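Long-range contacts in ATP-citrate lyase beta-subunit (Chlorobium limicola, PDB 6HXJ), which probably catalyses, together with a partner subunit, the ATP- and CoA-dependent cleavage of citrate to oxaloacetate and acetyl-CoA: residues I243-V251 against E290-A299; V351-E362 against F377-M388. All coordinates share one frame; numbering follows the deposited sequence.

From the N terminus the chain first runs through the ATP-grasp region; both contacts come later, in the citrate-binding region. Contact 1 closes a loop of 38 residues, bringing the turn between helix 235-246 and strand 250-255 against strand 287-292 and the start of helix 297-309. Contact 2 opens only after that loop is complete and closes a shorter one of 14 residues around helix 362-371, pairing strands 352-356 and 378-382. The two therefore follow in series. They lie at opposite edges of one mixed sheet, each pairing an outermost strand within this chain with its neighbour; their centres are about 21 Å apart, and Tyr291 OH packs 4.3 Å from Arg357 NE.

Contact 1 of 2, residues I243-V251 against E290-A299; sequences IDSRIKGSV and EYSGDPADWA. With COA (coenzyme A), chain B.
Ser250 holds OG trans to its backbone N (chi1 175°), and Glu290 starts the same way (chi1 171°) before bending at chi2, which turns its carboxylate back to the serine. Ser250 OG donates to Glu290 OE1 (3.2 Å) from the syn side; Ser292 OG donates to the same oxygen from the anti side and the opposite face of the carboxylate. With an alanine here instead of Glu290, both serine hydroxyls would probably lose their shared acceptor and be left to turn.

Ser250 and Ser292 form an antiparallel hydrogen-bonded pair, Ser250 N to Ser292 O and Ser292 N to Ser250 O both 2.9 Å. Val251 and Tyr291 make the next, non-hydrogen-bonded pair. Gly249 CA lies 4.1 Å from Pro295 CA, a close backbone approach. Beyond it, Ile247 divides its branches: CD1 meets Pro295 CB at 3.7 Å, while CG2 packs at Trp298 CZ2 (3.5 Å). Ile243 CG2 rests on Ala299 CB (3.5 Å). The edge of the Arg246 guanidinium approaches the tryptophan, NH1 to Trp298 CH2 3.3 Å, the two planes 71° apart. Trp298 NE1 is hydrogen-bonded to the backbone of a neighbouring chain.

Near the ligands, Lys248 NZ comes within 3.5 Å of C5B of coenzyme A, and Gly293 N is hydrogen-bonded to a citrate ion, probably from the crystallisation liquor. The contact thus fastens edge strand 250-255 to strand 287-292, an antiparallel pair at the border of the mixed alpha/beta sheet of the citrate-binding region, and lays the end of helix 235-246 against the start of helix 297-309, whose Leu303 receives Val251 and Tyr291.

Contact 2 of 2, residues V351-E362 against F377-M388; sequences VKIWVRRGGPNE and FDIHVYDRSMPM
Trp354 and His380 form an offset stack, the imidazole over one face of the indole, its centroid 4.5 Å from that of the six-membered ring and the planes at 16°; Tyr382 OH comes to the indole edge. Their strands are parallel and hydrogen-bonded: Ile353 O accepts from His380 N (2.9 Å), and His380 O from Val355 N (2.7 Å). The other face is apolar and tight. Ile379 CD1 touches both Ile353 CG2 and Val355 CG2, each 3.8 Å away, and Ile369 of helix 362-371 covers this side.

Past the strands, buried Arg356 bends at chi2 (-88°) into the loop that follows Tyr382. Its NE donates to Met386 O (2.9 Å) nearly in line with that carbonyl, the oxygen close to the guanidinium plane; NH2 reaches Arg384 O, Met388 CA covers one face, and NH1 is hydrogen-bonded to Gly320 O and salt-bridged to an acidic side chain of a neighbouring chain.

By contrast, the partly exposed Lys352 and Asp378 side chains run alongside each other, Lys352 NZ salt-bridged to Asp378 OD2 (3.2 Å), and Asp383 is exposed. Strand 352-356, helix 362-371 and strand 378-382 form a beta-alpha-beta crossover, characteristic of the alpha/beta domains of the succinate/malate CoA ligase family.

Contact 1 of 2, residues I243-V251 against E290-A299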
loop_
_atom_site.group_PDB
_atom_site.type_symbol
_atom_site.label_atom_id
_atom_site.label_comp_id
_atom_site.label_asym_id
_atom_site.label_seq_id
_atom_site.Cartn_x
_atom_site.Cartn_y
_atom_site.Cartn_z
ATOM N N ILE A 243 -6.423 34.895 35.045
ATOM C CA ILE A 243 -7.175 33.672 34.778
ATOM C C ILE A 243 -8.285 33.947 33.750
ATOM O O ILE A 243 -8.397 33.205 32.783
ATOM C CB ILE A 243 -7.695 32.988 36.077
ATOM C CG1 ILE A 243 -6.520 32.380 36.867
ATOM C CG2 ILE A 243 -8.696 31.864 35.727
ATOM C CD1 ILE A 243 -6.766 32.192 38.308
ATOM N N ASP A 244 -9.048 35.045 33.934
ATOM C CA ASP A 244 -10.142 35.465 33.060
ATOM C C ASP A 244 -9.672 35.756 31.639
ATOM O O ASP A 244 -10.291 35.256 30.703
ATOM C CB ASP A 244 -10.910 36.662 33.662
ATOM C CG ASP A 244 -12.284 36.989 33.087
ATOM O OD1 ASP A 244 -12.645 36.422 32.028
ATOM O OD2 ASP A 244 -12.988 37.832 33.681
ATOM N N SER A 245 -8.592 36.543 31.470
ATOM C CA SER A 245 -8.062 36.893 30.148
ATOM C C SER A 245 -7.699 35.657 29.300
ATOM O O SER A 245 -7.979 35.624 28.098
ATOM C CB SER A 245 -6.863 37.827 30.289
ATOM O OG SER A 245 -5.791 37.190 30.961
ATOM N N ARG A 246 -7.105 34.644 29.952
ATOM C CA ARG A 246 -6.684 33.393 29.335
ATOM C C ARG A 246 -7.873 32.511 28.954
ATOM O O ARG A 246 -7.763 31.763 27.995
ATOM C CB ARG A 246 -5.713 32.635 30.271
ATOM C CG ARG A 246 -4.338 33.309 30.410
ATOM C CD ARG A 246 -3.549 32.840 31.627
ATOM N NE ARG A 246 -2.730 31.650 31.359
ATOM C CZ ARG A 246 -3.000 30.427 31.815
ATOM N NH1 ARG A 246 -4.069 30.213 32.575
ATOM N NH2 ARG A 246 -2.197 29.409 31.521
ATOM N N ILE A 247 -9.002 32.593 29.681
ATOM C CA ILE A 247 -10.162 31.716 29.469
ATOM C C ILE A 247 -11.279 32.341 28.625
ATOM O O ILE A 247 -11.477 33.549 28.666
ATOM C CB ILE A 247 -10.736 31.104 30.787
ATOM C CG1 ILE A 247 -11.410 32.141 31.695
ATOM C CG2 ILE A 247 -9.694 30.299 31.543
ATOM C CD1 ILE A 247 -12.566 31.574 32.508
ATOM N N LYS A 248 -12.056 31.484 27.910
ATOM C CA LYS A 248 -13.187 31.902 27.076
ATOM C C LYS A 248 -14.369 32.354 27.933
ATOM O O LYS A 248 -15.066 33.316 27.562
ATOM C CB LYS A 248 -13.565 30.823 26.063
ATOM C CG LYS A 248 -12.753 30.920 24.774
ATOM C CD LYS A 248 -12.734 29.609 24.011
ATOM C CE LYS A 248 -11.541 29.471 23.078
ATOM N NZ LYS A 248 -11.461 28.115 22.459
ATOM N N GLY A 249 -14.518 31.725 29.110
ATOM C CA GLY A 249 -15.530 32.129 30.083
ATOM C C GLY A 249 -15.140 33.399 30.827
ATOM O O GLY A 249 -14.267 34.162 30.390
ATOM N N SER A 250 -15.754 33.617 31.990
ATOM C CA SER A 250 -15.478 34.800 32.807
ATOM C C SER A 250 -15.398 34.493 34.309
ATOM O O SER A 250 -16.253 33.791 34.856
ATOM C CB SER A 250 -16.511 35.895 32.521
ATOM O OG SER A 250 -16.377 37.027 33.368
ATOM N N VAL A 251 -14.342 35.009 34.958
ATOM C CA VAL A 251 -14.108 34.926 36.407
ATOM C C VAL A 251 -13.694 36.311 36.929
ATOM O O VAL A 251 -12.749 36.914 36.424
ATOM C CB VAL A 251 -13.194 33.786 36.916
ATOM C CG1 VAL A 251 -13.877 32.427 36.830
ATOM C CG2 VAL A 251 -11.835 33.787 36.228
ATOM N N GLU A 290 -17.979 36.761 40.645
ATOM C CA GLU A 290 -18.820 36.362 39.531
ATOM C C GLU A 290 -18.043 35.338 38.697
ATOM O O GLU A 290 -16.836 35.460 38.531
ATOM C CB GLU A 290 -19.134 37.617 38.699
ATOM C CG GLU A 290 -19.817 37.380 37.365
ATOM C CD GLU A 290 -19.325 38.277 36.245
ATOM O OE1 GLU A 290 -18.960 37.731 35.178
ATOM O OE2 GLU A 290 -19.292 39.516 36.431
ATOM N N TYR A 291 -18.740 34.322 38.197
ATOM C CA TYR A 291 -18.256 33.320 37.232
ATOM C C TYR A 291 -19.385 33.000 36.202
ATOM O O TYR A 291 -20.520 32.712 36.589
ATOM C CB TYR A 291 -17.618 32.075 37.882
ATOM C CG TYR A 291 -18.588 31.113 38.540
ATOM C CD1 TYR A 291 -19.286 30.168 37.786
ATOM C CD2 TYR A 291 -18.777 31.116 39.921
ATOM C CE1 TYR A 291 -20.205 29.302 38.381
ATOM C CE2 TYR A 291 -19.680 30.240 40.529
ATOM C CZ TYR A 291 -20.399 29.340 39.753
ATOM O OH TYR A 291 -21.285 28.467 40.338
ATOM N N SER A 292 -19.122 33.186 34.920
ATOM C CA SER A 292 -20.158 33.005 33.917
ATOM C C SER A 292 -19.567 32.536 32.592
ATOM O O SER A 292 -18.351 32.447 32.442
ATOM C CB SER A 292 -20.936 34.315 33.728
ATOM O OG SER A 292 -20.089 35.392 33.362
ATOM N N GLY A 293 -20.441 32.249 31.641
ATOM C CA GLY A 293 -20.078 31.859 30.286
ATOM C C GLY A 293 -19.403 30.513 30.189
ATOM O O GLY A 293 -18.491 30.343 29.371
ATOM N N ASP A 294 -19.866 29.543 31.021
ATOM C CA ASP A 294 -19.326 28.170 31.130
ATOM C C ASP A 294 -17.790 28.201 31.306
ATOM O O ASP A 294 -17.045 27.828 30.388
ATOM C CB ASP A 294 -19.783 27.261 29.952
ATOM C CG ASP A 294 -19.740 25.755 30.229
ATOM O OD1 ASP A 294 -19.467 25.359 31.408
ATOM O OD2 ASP A 294 -20.009 24.968 29.280
ATOM N N PRO A 295 -17.298 28.789 32.417
ATOM C CA PRO A 295 -15.850 28.848 32.592
ATOM C C PRO A 295 -15.290 27.451 32.915
ATOM O O PRO A 295 -16.049 26.528 33.265
ATOM C CB PRO A 295 -15.674 29.878 33.713
ATOM C CG PRO A 295 -16.913 29.789 34.513
ATOM C CD PRO A 295 -18.004 29.274 33.626
ATOM N N ALA A 296 -13.966 27.272 32.713
ATOM C CA ALA A 296 -13.250 26.010 32.949
ATOM C C ALA A 296 -13.230 25.686 34.439
ATOM O O ALA A 296 -13.144 26.609 35.260
ATOM C CB ALA A 296 -11.848 26.105 32.410
ATOM N N ASP A 297 -13.350 24.407 34.789
ATOM C CA ASP A 297 -13.410 24.019 36.220
ATOM C C ASP A 297 -12.208 24.578 36.975
ATOM O O ASP A 297 -12.415 25.177 38.036
ATOM C CB ASP A 297 -13.498 22.508 36.397
ATOM C CG ASP A 297 -12.697 21.761 35.357
ATOM O OD1 ASP A 297 -12.150 22.423 34.474
ATOM O OD2 ASP A 297 -12.639 20.530 35.443
ATOM N N TRP A 298 -11.000 24.378 36.451
ATOM C CA TRP A 298 -9.821 24.877 37.173
ATOM C C TRP A 298 -9.934 26.365 37.548
ATOM O O TRP A 298 -9.564 26.727 38.659
ATOM C CB TRP A 298 -8.549 24.568 36.401
ATOM C CG TRP A 298 -8.464 25.213 35.060
ATOM C CD1 TRP A 298 -8.848 24.689 33.861
ATOM C CD2 TRP A 298 -7.907 26.505 34.777
ATOM N NE1 TRP A 298 -8.550 25.566 32.843
ATOM C CE2 TRP A 298 -7.965 26.689 33.378
ATOM C CE3 TRP A 298 -7.351 27.525 35.574
ATOM C CZ2 TRP A 298 -7.482 27.849 32.755
ATOM C CZ3 TRP A 298 -6.862 28.666 34.955
ATOM C CH2 TRP A 298 -6.939 28.826 33.563
ATOM N N ALA A 299 -10.452 27.208 36.638
ATOM C CA ALA A 299 -10.632 28.637 36.896
ATOM C C ALA A 299 -11.653 28.862 38.030
ATOM O O ALA A 299 -11.496 29.764 38.858
ATOM C CB ALA A 299 -11.086 29.327 35.616
HETATM N N1A COA B . -3.163 21.403 19.337
HETATM C C2A COA B . -3.105 22.595 19.937
HETATM N N3A COA B . -4.107 23.416 20.253
HETATM C C4A COA B . -5.288 22.918 19.855
HETATM C C5A COA B . -5.501 21.714 19.204
HETATM C C6A COA B . -4.368 20.913 18.971
HETATM N N6A COA B . -4.433 19.665 18.515
HETATM N N7A COA B . -6.851 21.532 18.936
HETATM C C8A COA B . -7.416 22.600 19.445
HETATM N N9A COA B . -6.531 23.485 20.008
HETATM C C1B COA B . -6.834 24.789 20.592
HETATM C C2B COA B . -7.522 25.764 19.632
HETATM O O2B COA B . -6.591 26.449 18.797
HETATM C C3B COA B . -8.314 26.624 20.618
HETATM O O3B COA B . -7.444 27.599 21.233
HETATM P P3B COA B . -7.428 29.219 21.034
HETATM O O7A COA B . -7.279 29.782 22.464
HETATM O O8A COA B . -8.772 29.709 20.493
HETATM O O9A COA B . -6.281 29.572 20.164
HETATM C C4B COA B . -8.723 25.636 21.712
HETATM O O4B COA B . -7.721 24.598 21.680
HETATM C C5B COA B . -10.100 25.015 21.629
HETATM O O5B COA B . -10.726 25.358 20.368
HETATM P P1A COA B . -11.129 24.450 19.054
HETATM O O1A COA B . -10.648 24.977 17.746
HETATM O O2A COA B . -10.798 22.974 19.296
HETATM O O3A COA B . -12.704 24.645 19.192
HETATM P P2A COA B . -13.838 23.896 20.018
HETATM O O4A COA B . -14.128 24.758 21.285
HETATM O O5A COA B . -14.960 23.563 19.119
HETATM O O6A COA B . -13.186 22.521 20.537
#

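Contact 2 of 2, residues V351-E362 against F377-M388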
loop_
_atom_site.group_PDB
_atom_site.type_symbol
_atom_site.label_atom_id
_atom_site.label_comp_id
_atom_site.label_asym_id
_atom_site.label_seq_id
_atom_site.Cartn_x
_atom_site.Cartn_y
_atom_site.Cartn_z
ATOM N N VAL A 351 -17.338 27.329 59.120
ATOM C CA VAL A 351 -18.092 27.999 58.058
ATOM C C VAL A 351 -19.185 27.082 57.476
ATOM O O VAL A 351 -18.969 25.877 57.288
ATOM C CB VAL A 351 -17.188 28.604 56.956
ATOM C CG1 VAL A 351 -16.175 29.575 57.543
ATOM C CG2 VAL A 351 -16.486 27.506 56.198
ATOM N N LYS A 352 -20.378 27.647 57.322
ATOM C CA LYS A 352 -21.533 26.973 56.742
ATOM C C LYS A 352 -21.572 27.396 55.270
ATOM O O LYS A 352 -21.321 28.560 54.953
ATOM C CB LYS A 352 -22.835 27.372 57.478
ATOM C CG LYS A 352 -22.867 26.927 58.940
ATOM C CD LYS A 352 -24.017 27.538 59.727
ATOM C CE LYS A 352 -23.958 27.181 61.197
ATOM N NZ LYS A 352 -24.482 25.813 61.469
ATOM N N ILE A 353 -21.829 26.454 54.371
ATOM C CA ILE A 353 -21.918 26.716 52.933
ATOM C C ILE A 353 -23.400 26.632 52.558
ATOM O O ILE A 353 -24.091 25.712 53.003
ATOM C CB ILE A 353 -21.008 25.738 52.099
ATOM C CG1 ILE A 353 -19.512 25.899 52.493
ATOM C CG2 ILE A 353 -21.180 25.947 50.589
ATOM C CD1 ILE A 353 -18.563 24.801 52.074
ATOM N N TRP A 354 -23.890 27.615 51.764
ATOM C CA TRP A 354 -25.275 27.696 51.283
ATOM C C TRP A 354 -25.274 27.596 49.766
ATOM O O TRP A 354 -24.709 28.455 49.088
ATOM C CB TRP A 354 -25.952 28.994 51.760
ATOM C CG TRP A 354 -25.906 29.187 53.248
ATOM C CD1 TRP A 354 -24.927 29.806 53.973
ATOM C CD2 TRP A 354 -26.856 28.696 54.194
ATOM N NE1 TRP A 354 -25.226 29.758 55.311
ATOM C CE2 TRP A 354 -26.410 29.088 55.478
ATOM C CE3 TRP A 354 -28.074 27.996 54.078
ATOM C CZ2 TRP A 354 -27.128 28.789 56.644
ATOM C CZ3 TRP A 354 -28.784 27.699 55.231
ATOM C CH2 TRP A 354 -28.313 28.096 56.497
ATOM N N VAL A 355 -25.869 26.522 49.241
ATOM C CA VAL A 355 -25.920 26.244 47.814
ATOM C C VAL A 355 -27.353 26.340 47.293
ATOM O O VAL A 355 -28.271 25.751 47.873
ATOM C CB VAL A 355 -25.256 24.872 47.465
ATOM C CG1 VAL A 355 -25.218 24.630 45.959
ATOM C CG2 VAL A 355 -23.852 24.780 48.035
ATOM N N ARG A 356 -27.534 27.097 46.208
ATOM C CA ARG A 356 -28.797 27.219 45.475
ATOM C C ARG A 356 -28.410 27.432 44.022
ATOM O O ARG A 356 -27.760 28.429 43.693
ATOM C CB ARG A 356 -29.717 28.343 46.005
ATOM C CG ARG A 356 -31.129 28.320 45.423
ATOM C CD ARG A 356 -31.212 29.101 44.124
ATOM N NE ARG A 356 -32.557 29.100 43.560
ATOM C CZ ARG A 356 -32.849 29.451 42.314
ATOM N NH1 ARG A 356 -31.883 29.820 41.474
ATOM N NH2 ARG A 356 -34.105 29.417 41.890
ATOM N N ARG A 357 -28.777 26.490 43.160
ATOM C CA ARG A 357 -28.399 26.549 41.766
ATOM C C ARG A 357 -29.345 25.743 40.851
ATOM O O ARG A 357 -30.032 24.810 41.280
ATOM C CB ARG A 357 -26.938 26.073 41.624
ATOM C CG ARG A 357 -26.276 26.230 40.252
ATOM C CD ARG A 357 -26.093 27.664 39.805
ATOM N NE ARG A 357 -25.170 27.754 38.672
ATOM C CZ ARG A 357 -25.353 28.526 37.603
ATOM N NH1 ARG A 357 -26.436 29.293 37.504
ATOM N NH2 ARG A 357 -24.448 28.547 36.626
ATOM N N GLY A 358 -29.363 26.147 39.587
ATOM C CA GLY A 358 -30.057 25.497 38.482
ATOM C C GLY A 358 -29.223 25.617 37.222
ATOM O O GLY A 358 -28.323 26.467 37.160
ATOM N N GLY A 359 -29.473 24.768 36.238
ATOM C CA GLY A 359 -28.720 24.826 34.990
ATOM C C GLY A 359 -28.412 23.471 34.402
ATOM O O GLY A 359 -28.729 22.458 35.018
ATOM N N PRO A 360 -27.836 23.397 33.186
ATOM C CA PRO A 360 -27.568 22.080 32.586
ATOM C C PRO A 360 -26.750 21.184 33.508
ATOM O O PRO A 360 -25.740 21.631 34.063
ATOM C CB PRO A 360 -26.847 22.421 31.276
ATOM C CG PRO A 360 -27.313 23.786 30.946
ATOM C CD PRO A 360 -27.403 24.478 32.284
ATOM N N ASN A 361 -27.271 19.947 33.743
ATOM C CA ASN A 361 -26.731 18.907 34.624
ATOM C C ASN A 361 -26.777 19.318 36.098
ATOM O O ASN A 361 -25.868 18.986 36.862
ATOM C CB ASN A 361 -25.336 18.446 34.187
ATOM C CG ASN A 361 -25.380 17.700 32.888
ATOM O OD1 ASN A 361 -25.926 16.597 32.795
ATOM N ND2 ASN A 361 -24.829 18.294 31.845
ATOM N N GLU A 362 -27.885 19.988 36.505
ATOM C CA GLU A 362 -28.098 20.436 37.890
ATOM C C GLU A 362 -28.288 19.262 38.842
ATOM O O GLU A 362 -27.785 19.340 39.953
ATOM C CB GLU A 362 -29.213 21.500 38.054
ATOM C CG GLU A 362 -30.604 21.080 37.596
ATOM C CD GLU A 362 -31.632 22.198 37.635
ATOM O OE1 GLU A 362 -31.909 22.784 36.561
ATOM O OE2 GLU A 362 -32.144 22.507 38.737
ATOM N N PHE A 377 -18.627 18.769 55.976
ATOM C CA PHE A 377 -18.957 20.154 55.620
ATOM C C PHE A 377 -20.369 20.500 56.095
ATOM O O PHE A 377 -21.302 19.713 55.869
ATOM C CB PHE A 377 -18.891 20.351 54.091
ATOM C CG PHE A 377 -17.508 20.406 53.503
ATOM C CD1 PHE A 377 -16.857 21.619 53.336
ATOM C CD2 PHE A 377 -16.880 19.252 53.052
ATOM C CE1 PHE A 377 -15.584 21.674 52.769
ATOM C CE2 PHE A 377 -15.597 19.304 52.506
ATOM C CZ PHE A 377 -14.967 20.515 52.352
ATOM N N ASP A 378 -20.533 21.699 56.712
ATOM C CA ASP A 378 -21.838 22.228 57.144
ATOM C C ASP A 378 -22.529 22.883 55.889
ATOM O O ASP A 378 -22.767 24.093 55.830
ATOM C CB ASP A 378 -21.634 23.228 58.305
ATOM C CG ASP A 378 -22.840 23.441 59.212
ATOM O OD1 ASP A 378 -23.941 23.728 58.688
ATOM O OD2 ASP A 378 -22.661 23.417 60.448
ATOM N N ILE A 379 -22.814 22.046 54.880
ATOM C CA ILE A 379 -23.353 22.464 53.592
ATOM C C ILE A 379 -24.866 22.185 53.457
ATOM O O ILE A 379 -25.320 21.050 53.649
ATOM C CB ILE A 379 -22.494 21.851 52.423
ATOM C CG1 ILE A 379 -22.915 22.393 51.039
ATOM C CG2 ILE A 379 -22.444 20.314 52.433
ATOM C CD1 ILE A 379 -21.844 22.275 49.977
ATOM N N HIS A 380 -25.636 23.251 53.118
ATOM C CA HIS A 380 -27.083 23.209 52.836
ATOM C C HIS A 380 -27.241 23.459 51.338
ATOM O O HIS A 380 -26.785 24.490 50.831
ATOM C CB HIS A 380 -27.872 24.240 53.682
ATOM C CG HIS A 380 -27.651 24.097 55.162
ATOM N ND1 HIS A 380 -26.563 24.690 55.797
ATOM C CD2 HIS A 380 -28.355 23.392 56.078
ATOM C CE1 HIS A 380 -26.649 24.335 57.068
ATOM N NE2 HIS A 380 -27.714 23.561 57.289
ATOM N N VAL A 381 -27.791 22.469 50.618
ATOM C CA VAL A 381 -27.959 22.583 49.171
ATOM C C VAL A 381 -29.457 22.497 48.826
ATOM O O VAL A 381 -30.184 21.586 49.251
ATOM C CB VAL A 381 -27.025 21.681 48.273
ATOM C CG1 VAL A 381 -26.005 20.879 49.072
ATOM C CG2 VAL A 381 -27.778 20.815 47.257
ATOM N N TYR A 382 -29.899 23.517 48.076
ATOM C CA TYR A 382 -31.264 23.717 47.622
ATOM C C TYR A 382 -31.323 23.760 46.095
ATOM O O TYR A 382 -30.333 24.072 45.411
ATOM C CB TYR A 382 -31.859 25.011 48.224
ATOM C CG TYR A 382 -31.746 25.098 49.730
ATOM C CD1 TYR A 382 -32.725 24.558 50.555
ATOM C CD2 TYR A 382 -30.654 25.717 50.330
ATOM C CE1 TYR A 382 -32.623 24.637 51.943
ATOM C CE2 TYR A 382 -30.534 25.791 51.714
ATOM C CZ TYR A 382 -31.516 25.241 52.519
ATOM O OH TYR A 382 -31.386 25.300 53.888
ATOM N N ASP A 383 -32.504 23.440 45.567
ATOM C CA ASP A 383 -32.773 23.461 44.150
ATOM C C ASP A 383 -33.584 24.730 43.826
ATOM O O ASP A 383 -33.840 25.548 44.714
ATOM C CB ASP A 383 -33.538 22.184 43.766
ATOM C CG ASP A 383 -34.910 22.042 44.415
ATOM O OD1 ASP A 383 -34.989 22.121 45.670
ATOM O OD2 ASP A 383 -35.907 21.855 43.670
ATOM N N ARG A 384 -34.005 24.870 42.554
ATOM C CA ARG A 384 -34.812 25.968 42.003
ATOM C C ARG A 384 -36.071 26.335 42.806
ATOM O O ARG A 384 -36.475 27.503 42.773
ATOM C CB ARG A 384 -35.197 25.639 40.568
ATOM C CG ARG A 384 -35.863 24.282 40.413
ATOM C CD ARG A 384 -35.537 23.695 39.082
ATOM N NE ARG A 384 -36.222 24.461 38.063
ATOM C CZ ARG A 384 -35.735 24.711 36.867
ATOM N NH1 ARG A 384 -34.551 24.225 36.511
ATOM N NH2 ARG A 384 -36.430 25.436 36.008
ATOM N N SER A 385 -36.692 25.351 43.513
ATOM C CA SER A 385 -37.897 25.570 44.337
ATOM C C SER A 385 -37.670 26.625 45.451
ATOM O O SER A 385 -38.596 27.373 45.798
ATOM C CB SER A 385 -38.426 24.256 44.900
ATOM O OG SER A 385 -37.401 23.521 45.544
ATOM N N MET A 386 -36.413 26.717 45.949
ATOM C CA MET A 386 -35.951 27.709 46.911
ATOM C C MET A 386 -35.751 29.017 46.116
ATOM O O MET A 386 -34.888 29.030 45.230
ATOM C CB MET A 386 -34.624 27.231 47.526
ATOM C CG MET A 386 -33.801 28.313 48.238
ATOM S SD MET A 386 -34.597 29.080 49.688
ATOM C CE MET A 386 -34.561 27.688 50.860
ATOM N N PRO A 387 -36.540 30.108 46.368
ATOM C CA PRO A 387 -36.335 31.365 45.618
ATOM C C PRO A 387 -34.848 31.726 45.703
ATOM O O PRO A 387 -34.208 31.458 46.714
ATOM C CB PRO A 387 -37.347 32.325 46.254
ATOM C CG PRO A 387 -38.378 31.445 46.813
ATOM C CD PRO A 387 -37.635 30.265 47.342
ATOM N N MET A 388 -34.291 32.244 44.590
ATOM C CA MET A 388 -32.872 32.560 44.370
ATOM C C MET A 388 -32.073 33.153 45.551
ATOM O O MET A 388 -31.141 32.498 46.042
ATOM C CB MET A 388 -32.710 33.524 43.189
ATOM C CG MET A 388 -31.326 33.465 42.578
ATOM S SD MET A 388 -31.012 34.586 41.213
ATOM C CE MET A 388 -30.779 36.132 42.030
#